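Local coordinates for protein ancestral D-type dye decolorizing peroxidase (Geotrichum candidum, PDB 7ANV) that probably uses its haem to oxidise dyes and other substrates with hydrogen peroxide, as a dye-decolorizing peroxidase of the D-type, at residues A[35-45]-A[479-488]; A[223-234]-A[395-403]. One frame throughout, in Å; residues are numbered along the deposited sequence. Where two conformers were deposited one is given.

Interaction 1 (A[35-45]-A[479-488]); sequences RKHLKQLIPLI and ISALKDTFAA
The C-terminal helix 479-486 of this DyP-type peroxidase, whose two halves each have the ferredoxin-like, dimeric alpha+beta barrel fold, packs nearly antiparallel against helix 31-41 of the N-terminal domain: the N-to-C directions of the two short segments differ by 149°, and their axes come within 9.9 Å. A wider pi-type turn at 482-486 ends the C-terminal helix, and A487 then leaves helical angles, which brings the chain end alongside R35. The R35 guanidinium bonds to carbonyls at that helix end. Its NE donates to F486 O at 2.8 Å, an acceptor close to the guanidinium plane, while NH2 reaches T485 O at 2.9 Å with a more bent N-H (133°). A bend at chi3 brings the edge of the guanidinium to these two carbonyls, and A488 CB lies over the centre of one face. In return, A488 N donates to R35 O at 3.0 Å, so backbone and side chain of one arginine fasten both sides of the A487 link. Away from this polar end, toward the start of helix 479-486, the helices meet through aliphatic carbons. L38 sends CD2 against F486 CB at 3.4 Å, whereas the F486 ring leads away to F84. I42 CD1 touches both L482 CB (3.8 Å) and A487 CB, and its CG2 rests on the K483 chain; CD1 gets that far because CG1 stands anti to the carbonyl carbon and chi2 is extended (170°). Farther along, I45 lays CG2 against CD1 of I479, the two side chains running antiparallel. At the exposed chain end K36, bent at chi2, completes a salt bridge with the terminal carboxylate, NZ to A488 OXT at 3.0 Å.

Interaction 2 (A[223-234]-A[395-403]); sequences GVILVGRDGDSV and VCYQSNIEN. With SO4 (sulfate ion), chain F.
S399, with more surface covered here than any other residue, joins the end of strand 391-398, a strand of the second four-stranded antiparallel sheet in this dimeric alpha+beta barrel fold, to the irregular loop 223-234. It binds two successive carbonyls of that loop: OG donates to G223 O at 2.6 Å, and the backbone N donates to V224 O at 2.9 Å with a nearly straight N-H (165°). The hydroxyl reaches G223 because OG sits between backbone N and carbonyl carbon (chi1 60°). V224 O also accepts a hydrogen bond from a water, which in turn accepts weakly from N400 N, so a solvent bridge runs beside the direct bond.

I225, next in buried area, points its CB away, yet CD1 turns back to Y397 O at 3.7 Å; its own carbonyl is taken by S247 OG. N400 makes the third contribution: its ND2 meets V234 CG2, V234 lying roughly perpendicular to the N400 side chain, a doubtful contact because V234 is poorly ordered.

Two type II turns, L226 to R229 and R229 to D232, shape the loop, and D232 OD2 accepts from G228 N and pairs with R239. Where the turns join, away from 395-403, a sulfate, probably from the crystallisation liquor, accepts from R229 NH1 through O3 at 3.0 Å.

Interaction 1 lies toward the surface, its centre about 27 Å from the centre of the chain, whereas interaction 2 is a buried contact about 15 Å from it. The two centres are about 23 Å apart and the nearest atoms about 9 Å, so they do not touch; in sequence, 223-234 and 395-403 fall inside the loop closed by interaction 1. No secondary-structure element is shared. Interaction 1 pairs two helices over 679 Å², with aliphatic packing inside and charged groups at the chain end. Interaction 2 covers 360 Å² and relies mainly on hydrogen bonds to main-chain carbonyls, binding a loop to a strand end.

Interaction 1 (A[35-45]-A[479-488])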
loop_
_atom_site.group_PDB
_atom_site.type_symbol
_atom_site.label_atom_id
_atom_site.label_comp_id
_atom_site.label_asym_id
_atom_site.label_seq_id
_atom_site.Cartn_x
_atom_site.Cartn_y
_atom_site.Cartn_z
ATOM N N ARG A 35 3.950 -21.654 -20.045
ATOM C CA ARG A 35 4.711 -22.431 -19.046
ATOM C C ARG A 35 6.136 -22.642 -19.571
ATOM O O ARG A 35 7.066 -22.614 -18.748
ATOM C CB ARG A 35 3.972 -23.712 -18.660
ATOM C CG ARG A 35 2.621 -23.478 -18.001
ATOM C CD ARG A 35 1.975 -24.771 -17.517
ATOM N NE ARG A 35 2.701 -25.308 -16.368
ATOM C CZ ARG A 35 2.850 -26.608 -16.061
ATOM N NH1 ARG A 35 2.314 -27.570 -16.809
ATOM N NH2 ARG A 35 3.558 -26.946 -14.993
ATOM N N LYS A 36 6.334 -22.806 -20.878
ATOM C CA LYS A 36 7.693 -22.965 -21.477
ATOM C C LYS A 36 8.429 -21.643 -21.385
ATOM O O LYS A 36 9.609 -21.646 -20.964
ATOM C CB LYS A 36 7.614 -23.353 -22.959
ATOM C CG LYS A 36 7.110 -24.760 -23.185
ATOM C CD LYS A 36 7.943 -25.789 -22.444
ATOM C CE LYS A 36 7.746 -27.192 -22.975
ATOM N NZ LYS A 36 7.951 -28.197 -21.909
ATOM N N HIS A 37 7.757 -20.551 -21.768
ATOM C CA HIS A 37 8.318 -19.177 -21.732
ATOM C C HIS A 37 8.761 -18.805 -20.321
ATOM O O HIS A 37 9.840 -18.211 -20.155
ATOM C CB HIS A 37 7.303 -18.171 -22.270
ATOM C CG HIS A 37 7.047 -18.340 -23.730
ATOM N ND1 HIS A 37 5.988 -17.719 -24.375
ATOM C CD2 HIS A 37 7.723 -19.043 -24.675
ATOM C CE1 HIS A 37 6.045 -18.043 -25.655
ATOM N NE2 HIS A 37 7.088 -18.846 -25.869
ATOM N N LEU A 38 7.952 -19.163 -19.329
ATOM C CA LEU A 38 8.227 -18.822 -17.915
ATOM C C LEU A 38 9.568 -19.400 -17.472
ATOM O O LEU A 38 10.259 -18.745 -16.681
ATOM C CB LEU A 38 7.086 -19.336 -17.046
ATOM C CG LEU A 38 7.159 -18.909 -15.589
ATOM C CD1 LEU A 38 7.048 -17.402 -15.450
ATOM C CD2 LEU A 38 6.070 -19.590 -14.783
ATOM N N LYS A 39 9.996 -20.529 -18.027
ATOM C CA LYS A 39 11.314 -21.134 -17.700
ATOM C C LYS A 39 12.443 -20.130 -18.008
ATOM O O LYS A 39 13.424 -20.063 -17.252
ATOM C CB LYS A 39 11.497 -22.446 -18.451
ATOM C CG LYS A 39 12.546 -23.346 -17.835
ATOM C CD LYS A 39 12.723 -24.724 -18.473
ATOM C CE LYS A 39 13.411 -25.656 -17.489
ATOM N NZ LYS A 39 13.866 -26.934 -18.097
ATOM N N GLN A 40 12.291 -19.362 -19.086
ATOM C CA GLN A 40 13.278 -18.360 -19.538
ATOM C C GLN A 40 13.137 -17.067 -18.728
ATOM O O GLN A 40 14.140 -16.354 -18.618
ATOM C CB GLN A 40 13.121 -18.131 -21.040
ATOM C CG GLN A 40 13.122 -19.435 -21.824
ATOM C CD GLN A 40 14.422 -20.163 -21.622
ATOM O OE1 GLN A 40 15.488 -19.547 -21.635
ATOM N NE2 GLN A 40 14.346 -21.470 -21.404
ATOM N N LEU A 41 11.982 -16.795 -18.122
ATOM C CA LEU A 41 11.843 -15.594 -17.258
ATOM C C LEU A 41 12.533 -15.833 -15.909
ATOM O O LEU A 41 13.003 -14.880 -15.309
ATOM C CB LEU A 41 10.372 -15.240 -17.059
ATOM C CG LEU A 41 10.129 -13.994 -16.212
ATOM C CD1 LEU A 41 10.584 -12.744 -16.945
ATOM C CD2 LEU A 41 8.661 -13.872 -15.792
ATOM N N ILE A 42 12.508 -17.050 -15.400
ATOM C CA ILE A 42 12.948 -17.315 -14.001
ATOM C C ILE A 42 14.327 -16.721 -13.706
ATOM O O ILE A 42 14.509 -16.115 -12.646
ATOM C CB ILE A 42 12.790 -18.797 -13.639
ATOM C CG1 ILE A 42 11.290 -19.093 -13.561
ATOM C CG2 ILE A 42 13.471 -19.096 -12.314
ATOM C CD1 ILE A 42 10.931 -20.542 -13.456
ATOM N N PRO A 43 15.355 -16.858 -14.573
ATOM C CA PRO A 43 16.655 -16.244 -14.289
ATOM C C PRO A 43 16.627 -14.720 -14.140
ATOM O O PRO A 43 17.536 -14.201 -13.585
ATOM C CB PRO A 43 17.506 -16.566 -15.532
ATOM C CG PRO A 43 16.848 -17.814 -16.111
ATOM C CD PRO A 43 15.374 -17.673 -15.802
ATOM N N LEU A 44 15.601 -14.039 -14.627
ATOM C CA LEU A 44 15.471 -12.553 -14.568
ATOM C C LEU A 44 14.806 -12.155 -13.256
ATOM O O LEU A 44 14.835 -10.951 -12.940
ATOM C CB LEU A 44 14.624 -12.027 -15.725
ATOM C CG LEU A 44 15.330 -11.870 -17.073
ATOM C CD1 LEU A 44 15.820 -13.182 -17.595
ATOM C CD2 LEU A 44 14.406 -11.226 -18.079
ATOM N N ILE A 45 14.179 -13.094 -12.549
ATOM C CA ILE A 45 13.350 -12.738 -11.358
ATOM C C ILE A 45 14.325 -12.369 -10.233
ATOM O O ILE A 45 15.177 -13.178 -9.879
ATOM C CB ILE A 45 12.372 -13.852 -10.936
ATOM C CG1 ILE A 45 11.350 -14.170 -12.025
ATOM C CG2 ILE A 45 11.669 -13.487 -9.618
ATOM C CD1 ILE A 45 10.427 -13.029 -12.353
ATOM N N ILE A 479 10.615 -18.846 -5.891
ATOM C CA ILE A 479 11.420 -19.243 -7.062
ATOM C C ILE A 479 11.235 -20.740 -7.292
ATOM O O ILE A 479 10.983 -21.134 -8.433
ATOM C CB ILE A 479 12.898 -18.868 -6.880
ATOM C CG1 ILE A 479 13.023 -17.367 -6.608
ATOM C CG2 ILE A 479 13.683 -19.300 -8.109
ATOM C CD1 ILE A 479 12.459 -16.492 -7.689
ATOM N N SER A 480 11.314 -21.547 -6.246
ATOM C CA SER A 480 11.180 -23.017 -6.424
ATOM C C SER A 480 9.776 -23.337 -6.950
ATOM O O SER A 480 9.655 -24.246 -7.791
ATOM C CB SER A 480 11.534 -23.736 -5.161
ATOM O OG SER A 480 10.613 -23.462 -4.193
ATOM N N ALA A 481 8.744 -22.602 -6.542
ATOM C CA ALA A 481 7.372 -22.826 -7.062
ATOM C C ALA A 481 7.314 -22.472 -8.560
ATOM O O ALA A 481 6.726 -23.255 -9.358
ATOM C CB ALA A 481 6.348 -22.068 -6.289
ATOM N N LEU A 482 7.893 -21.333 -8.942
ATOM C CA LEU A 482 7.978 -20.918 -10.358
ATOM C C LEU A 482 8.655 -22.039 -11.170
ATOM O O LEU A 482 8.111 -22.398 -12.222
ATOM C CB LEU A 482 8.742 -19.603 -10.475
ATOM C CG LEU A 482 8.014 -18.372 -9.948
ATOM C CD1 LEU A 482 8.895 -17.150 -10.117
ATOM C CD2 LEU A 482 6.656 -18.147 -10.630
ATOM N N LYS A 483 9.743 -22.629 -10.668
ATOM C CA LYS A 483 10.537 -23.652 -11.394
ATOM C C LYS A 483 9.778 -24.976 -11.459
ATOM O O LYS A 483 9.771 -25.602 -12.547
ATOM C CB LYS A 483 11.869 -23.901 -10.694
ATOM C CG LYS A 483 12.913 -22.833 -10.923
ATOM C CD LYS A 483 14.168 -23.022 -10.094
ATOM C CE LYS A 483 15.249 -22.029 -10.448
ATOM N NZ LYS A 483 16.486 -22.272 -9.677
ATOM N N ASP A 484 9.236 -25.426 -10.327
ATOM C CA ASP A 484 8.801 -26.834 -10.137
ATOM C C ASP A 484 7.303 -26.951 -10.372
ATOM O O ASP A 484 6.876 -28.030 -10.732
ATOM C CB ASP A 484 9.257 -27.386 -8.781
ATOM C CG ASP A 484 10.768 -27.321 -8.643
ATOM O OD1 ASP A 484 11.457 -27.328 -9.682
ATOM O OD2 ASP A 484 11.255 -27.191 -7.492
ATOM N N THR A 485 6.525 -25.875 -10.295
ATOM C CA THR A 485 5.057 -25.977 -10.479
ATOM C C THR A 485 4.564 -25.142 -11.670
ATOM O O THR A 485 3.694 -25.647 -12.420
ATOM C CB THR A 485 4.333 -25.574 -9.196
ATOM O OG1 THR A 485 4.738 -26.528 -8.196
ATOM C CG2 THR A 485 2.841 -25.515 -9.397
ATOM N N PHE A 486 4.970 -23.874 -11.788
ATOM C CA PHE A 486 4.391 -22.951 -12.791
ATOM C C PHE A 486 5.012 -23.214 -14.168
ATOM O O PHE A 486 4.253 -23.255 -15.153
ATOM C CB PHE A 486 4.548 -21.495 -12.360
ATOM C CG PHE A 486 3.637 -21.107 -11.247
ATOM C CD1 PHE A 486 3.831 -21.592 -9.954
ATOM C CD2 PHE A 486 2.588 -20.236 -11.475
ATOM C CE1 PHE A 486 2.980 -21.227 -8.926
ATOM C CE2 PHE A 486 1.740 -19.883 -10.439
ATOM C CZ PHE A 486 1.922 -20.392 -9.177
ATOM N N ALA A 487 6.335 -23.353 -14.228
ATOM C CA ALA A 487 7.102 -23.516 -15.473
ATOM C C ALA A 487 6.986 -24.961 -15.958
ATOM O O ALA A 487 6.671 -25.849 -15.164
ATOM C CB ALA A 487 8.546 -23.131 -15.253
ATOM N N ALA A 488 7.226 -25.158 -17.239
ATOM C CA ALA A 488 7.200 -26.465 -17.938
ATOM C C ALA A 488 8.483 -26.603 -18.766
ATOM O O ALA A 488 9.153 -25.597 -19.096
ATOM C CB ALA A 488 5.984 -26.536 -18.829
ATOM O OXT ALA A 488 8.854 -27.735 -19.115
#

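Interaction 2 (A[223-234]-A[395-403])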
loop_
_atom_site.group_PDB
_atom_site.type_symbol
_atom_site.label_atom_id
_atom_site.label_comp_id
_atom_site.label_asym_id
_atom_site.label_seq_id
_atom_site.Cartn_x
_atom_site.Cartn_y
_atom_site.Cartn_z
ATOM N N GLY A 223 5.532 -15.641 8.807
ATOM C CA GLY A 223 4.286 -16.141 8.205
ATOM C C GLY A 223 3.153 -15.129 8.205
ATOM O O GLY A 223 2.099 -15.401 7.634
ATOM N N VAL A 224 3.325 -13.960 8.803
ATOM C CA VAL A 224 2.389 -12.852 8.538
ATOM C C VAL A 224 2.529 -12.405 7.071
ATOM O O VAL A 224 1.578 -11.835 6.545
ATOM C CB VAL A 224 2.644 -11.717 9.524
ATOM C CG1 VAL A 224 1.886 -10.469 9.160
ATOM C CG2 VAL A 224 2.305 -12.162 10.933
ATOM N N ILE A 225 3.703 -12.583 6.482
ATOM C CA ILE A 225 4.033 -12.057 5.120
ATOM C C ILE A 225 4.145 -13.234 4.152
ATOM O O ILE A 225 3.625 -13.149 3.022
ATOM C CB ILE A 225 5.309 -11.195 5.151
ATOM C CG1 ILE A 225 5.139 -10.027 6.120
ATOM C CG2 ILE A 225 5.640 -10.718 3.731
ATOM C CD1 ILE A 225 3.963 -9.140 5.818
ATOM N N LEU A 226 4.797 -14.311 4.574
ATOM C CA LEU A 226 5.126 -15.462 3.705
ATOM C C LEU A 226 4.247 -16.663 4.017
ATOM O O LEU A 226 4.197 -17.103 5.191
ATOM C CB LEU A 226 6.581 -15.842 3.918
ATOM C CG LEU A 226 7.619 -14.800 3.516
ATOM C CD1 LEU A 226 8.997 -15.307 3.980
ATOM C CD2 LEU A 226 7.602 -14.499 2.032
ATOM N N VAL A 227 3.538 -17.149 3.009
ATOM C CA VAL A 227 2.647 -18.323 3.177
ATOM C C VAL A 227 3.533 -19.499 3.618
ATOM O O VAL A 227 4.678 -19.625 3.166
ATOM C CB VAL A 227 1.856 -18.600 1.883
ATOM C CG1 VAL A 227 1.118 -19.912 1.951
ATOM C CG2 VAL A 227 0.893 -17.480 1.583
ATOM N N GLY A 228 3.080 -20.251 4.606
ATOM C CA GLY A 228 3.729 -21.501 5.014
ATOM C C GLY A 228 4.838 -21.313 6.020
ATOM O O GLY A 228 5.407 -22.314 6.413
ATOM N N ARG A 229 5.121 -20.095 6.451
ATOM C CA ARG A 229 6.140 -19.846 7.486
ATOM C C ARG A 229 5.448 -19.633 8.834
ATOM O O ARG A 229 4.213 -19.443 8.903
ATOM C CB ARG A 229 7.023 -18.673 7.069
ATOM C CG ARG A 229 7.992 -19.004 5.948
ATOM C CD ARG A 229 9.105 -19.979 6.318
ATOM N NE ARG A 229 10.052 -19.973 5.216
ATOM C CZ ARG A 229 11.330 -20.294 5.279
ATOM N NH1 ARG A 229 11.872 -20.663 6.433
ATOM N NH2 ARG A 229 12.062 -20.253 4.177
ATOM N N ASP A 230 6.246 -19.700 9.894
ATOM C CA ASP A 230 5.784 -19.546 11.296
ATOM C C ASP A 230 4.930 -18.288 11.408
ATOM O O ASP A 230 5.402 -17.169 11.089
ATOM C CB ASP A 230 6.987 -19.484 12.240
ATOM C CG ASP A 230 6.617 -19.360 13.715
ATOM O OD1 ASP A 230 5.711 -20.087 14.156
ATOM O OD2 ASP A 230 7.215 -18.497 14.399
ATOM N N GLY A 231 3.697 -18.451 11.864
ATOM C CA GLY A 231 2.782 -17.329 12.080
ATOM C C GLY A 231 1.747 -17.210 10.968
ATOM O O GLY A 231 0.921 -16.290 11.066
ATOM N N ASP A 232 1.813 -18.073 9.953
ATOM C CA ASP A 232 0.797 -18.147 8.871
ATOM C C ASP A 232 -0.341 -18.998 9.413
ATOM O O ASP A 232 -0.237 -20.251 9.342
ATOM C CB ASP A 232 1.320 -18.748 7.563
ATOM C CG ASP A 232 0.226 -18.977 6.515
ATOM O OD1 ASP A 232 -0.884 -18.402 6.668
ATOM O OD2 ASP A 232 0.474 -19.748 5.571
ATOM N N SER A 233 -1.367 -18.328 9.910
ATOM C CA SER A 233 -2.583 -18.940 10.495
ATOM C C SER A 233 -3.547 -19.293 9.360
ATOM O O SER A 233 -4.545 -18.573 9.197
ATOM C CB SER A 233 -3.195 -18.014 11.524
ATOM O OG SER A 233 -2.441 -18.036 12.733
ATOM N N VAL A 234 -3.161 -20.309 8.572
ATOM C CA VAL A 234 -3.937 -21.070 7.540
ATOM C C VAL A 234 -3.116 -22.338 7.236
ATOM O O VAL A 234 -3.698 -23.316 6.727
ATOM C CB VAL A 234 -4.201 -20.270 6.245
ATOM C CG1 VAL A 234 -4.825 -21.139 5.162
ATOM C CG2 VAL A 234 -5.059 -19.029 6.473
ATOM N N VAL A 395 0.611 -0.999 -3.450
ATOM C CA VAL A 395 0.928 -2.446 -3.437
ATOM C C VAL A 395 1.180 -2.840 -1.995
ATOM O O VAL A 395 1.993 -2.169 -1.339
ATOM C CB VAL A 395 2.117 -2.787 -4.359
ATOM C CG1 VAL A 395 2.655 -4.216 -4.168
ATOM C CG2 VAL A 395 1.754 -2.572 -5.817
ATOM N N CYS A 396 0.588 -3.926 -1.535
ATOM C CA CYS A 396 0.996 -4.458 -0.239
ATOM C C CYS A 396 1.060 -5.970 -0.324
ATOM O O CYS A 396 0.358 -6.569 -1.162
ATOM C CB CYS A 396 0.144 -3.890 0.884
ATOM S SG CYS A 396 -1.531 -4.569 0.982
ATOM N N TYR A 397 1.892 -6.518 0.546
ATOM C CA TYR A 397 2.126 -7.971 0.681
ATOM C C TYR A 397 1.691 -8.436 2.072
ATOM O O TYR A 397 1.900 -7.745 3.075
ATOM C CB TYR A 397 3.599 -8.294 0.431
ATOM C CG TYR A 397 4.051 -7.990 -0.969
ATOM C CD1 TYR A 397 3.785 -8.890 -1.993
ATOM C CD2 TYR A 397 4.677 -6.789 -1.287
ATOM C CE1 TYR A 397 4.231 -8.677 -3.288
ATOM C CE2 TYR A 397 5.061 -6.533 -2.606
ATOM C CZ TYR A 397 4.842 -7.481 -3.590
ATOM O OH TYR A 397 5.221 -7.250 -4.883
ATOM N N GLN A 398 1.187 -9.664 2.117
ATOM C CA GLN A 398 0.700 -10.344 3.331
ATOM C C GLN A 398 0.472 -11.795 2.981
ATOM O O GLN A 398 0.212 -12.122 1.812
ATOM C CB GLN A 398 -0.598 -9.711 3.862
ATOM C CG GLN A 398 -1.784 -9.716 2.900
ATOM C CD GLN A 398 -1.955 -8.436 2.117
ATOM O OE1 GLN A 398 -2.510 -7.456 2.608
ATOM N NE2 GLN A 398 -1.459 -8.421 0.901
ATOM N N SER A 399 0.471 -12.653 3.985
ATOM C CA SER A 399 0.150 -14.076 3.776
ATOM C C SER A 399 -1.360 -14.268 3.708
ATOM O O SER A 399 -1.761 -15.328 3.271
ATOM C CB SER A 399 0.704 -14.929 4.870
ATOM O OG SER A 399 0.172 -14.538 6.136
ATOM N N ASN A 400 -2.135 -13.316 4.219
ATOM C CA ASN A 400 -3.595 -13.480 4.368
ATOM C C ASN A 400 -4.285 -12.156 4.042
ATOM O O ASN A 400 -4.224 -11.214 4.866
ATOM C CB ASN A 400 -3.826 -13.938 5.801
ATOM C CG ASN A 400 -5.212 -14.454 6.032
ATOM O OD1 ASN A 400 -6.178 -13.707 5.844
ATOM N ND2 ASN A 400 -5.295 -15.714 6.440
ATOM N N ILE A 401 -4.931 -12.084 2.879
ATOM C CA ILE A 401 -5.527 -10.798 2.410
ATOM C C ILE A 401 -6.617 -10.377 3.403
ATOM O O ILE A 401 -6.728 -9.168 3.719
ATOM C CB ILE A 401 -6.040 -10.930 0.964
ATOM C CG1 ILE A 401 -4.893 -11.111 -0.041
ATOM C CG2 ILE A 401 -6.879 -9.717 0.587
ATOM C CD1 ILE A 401 -5.371 -11.288 -1.419
ATOM N N GLU A 402 -7.361 -11.351 3.943
ATOM C CA GLU A 402 -8.479 -11.070 4.892
ATOM C C GLU A 402 -7.954 -10.414 6.154
ATOM O O GLU A 402 -8.631 -9.571 6.729
ATOM C CB GLU A 402 -9.187 -12.376 5.252
ATOM C CG GLU A 402 -10.059 -12.819 4.093
ATOM C CD GLU A 402 -9.499 -13.735 3.014
ATOM O OE1 GLU A 402 -10.357 -14.377 2.313
ATOM O OE2 GLU A 402 -8.251 -13.806 2.847
ATOM N N ASN A 403 -6.770 -10.796 6.581
ATOM C CA ASN A 403 -6.201 -10.318 7.858
ATOM C C ASN A 403 -5.500 -8.974 7.688
ATOM O O ASN A 403 -5.394 -8.238 8.687
ATOM C CB ASN A 403 -5.195 -11.310 8.441
ATOM C CG ASN A 403 -5.840 -12.539 9.021
ATOM O OD1 ASN A 403 -7.050 -12.568 9.202
ATOM N ND2 ASN A 403 -5.043 -13.560 9.311
HETATM S S SO4 F . 9.474 -21.463 9.732
HETATM O O1 SO4 F . 9.362 -20.022 9.657
HETATM O O2 SO4 F . 9.792 -21.847 11.088
HETATM O O3 SO4 F . 10.522 -21.900 8.857
HETATM O O4 SO4 F . 8.242 -22.080 9.366
HETATM O O HOH W 1 -1.171 -11.750 6.728
#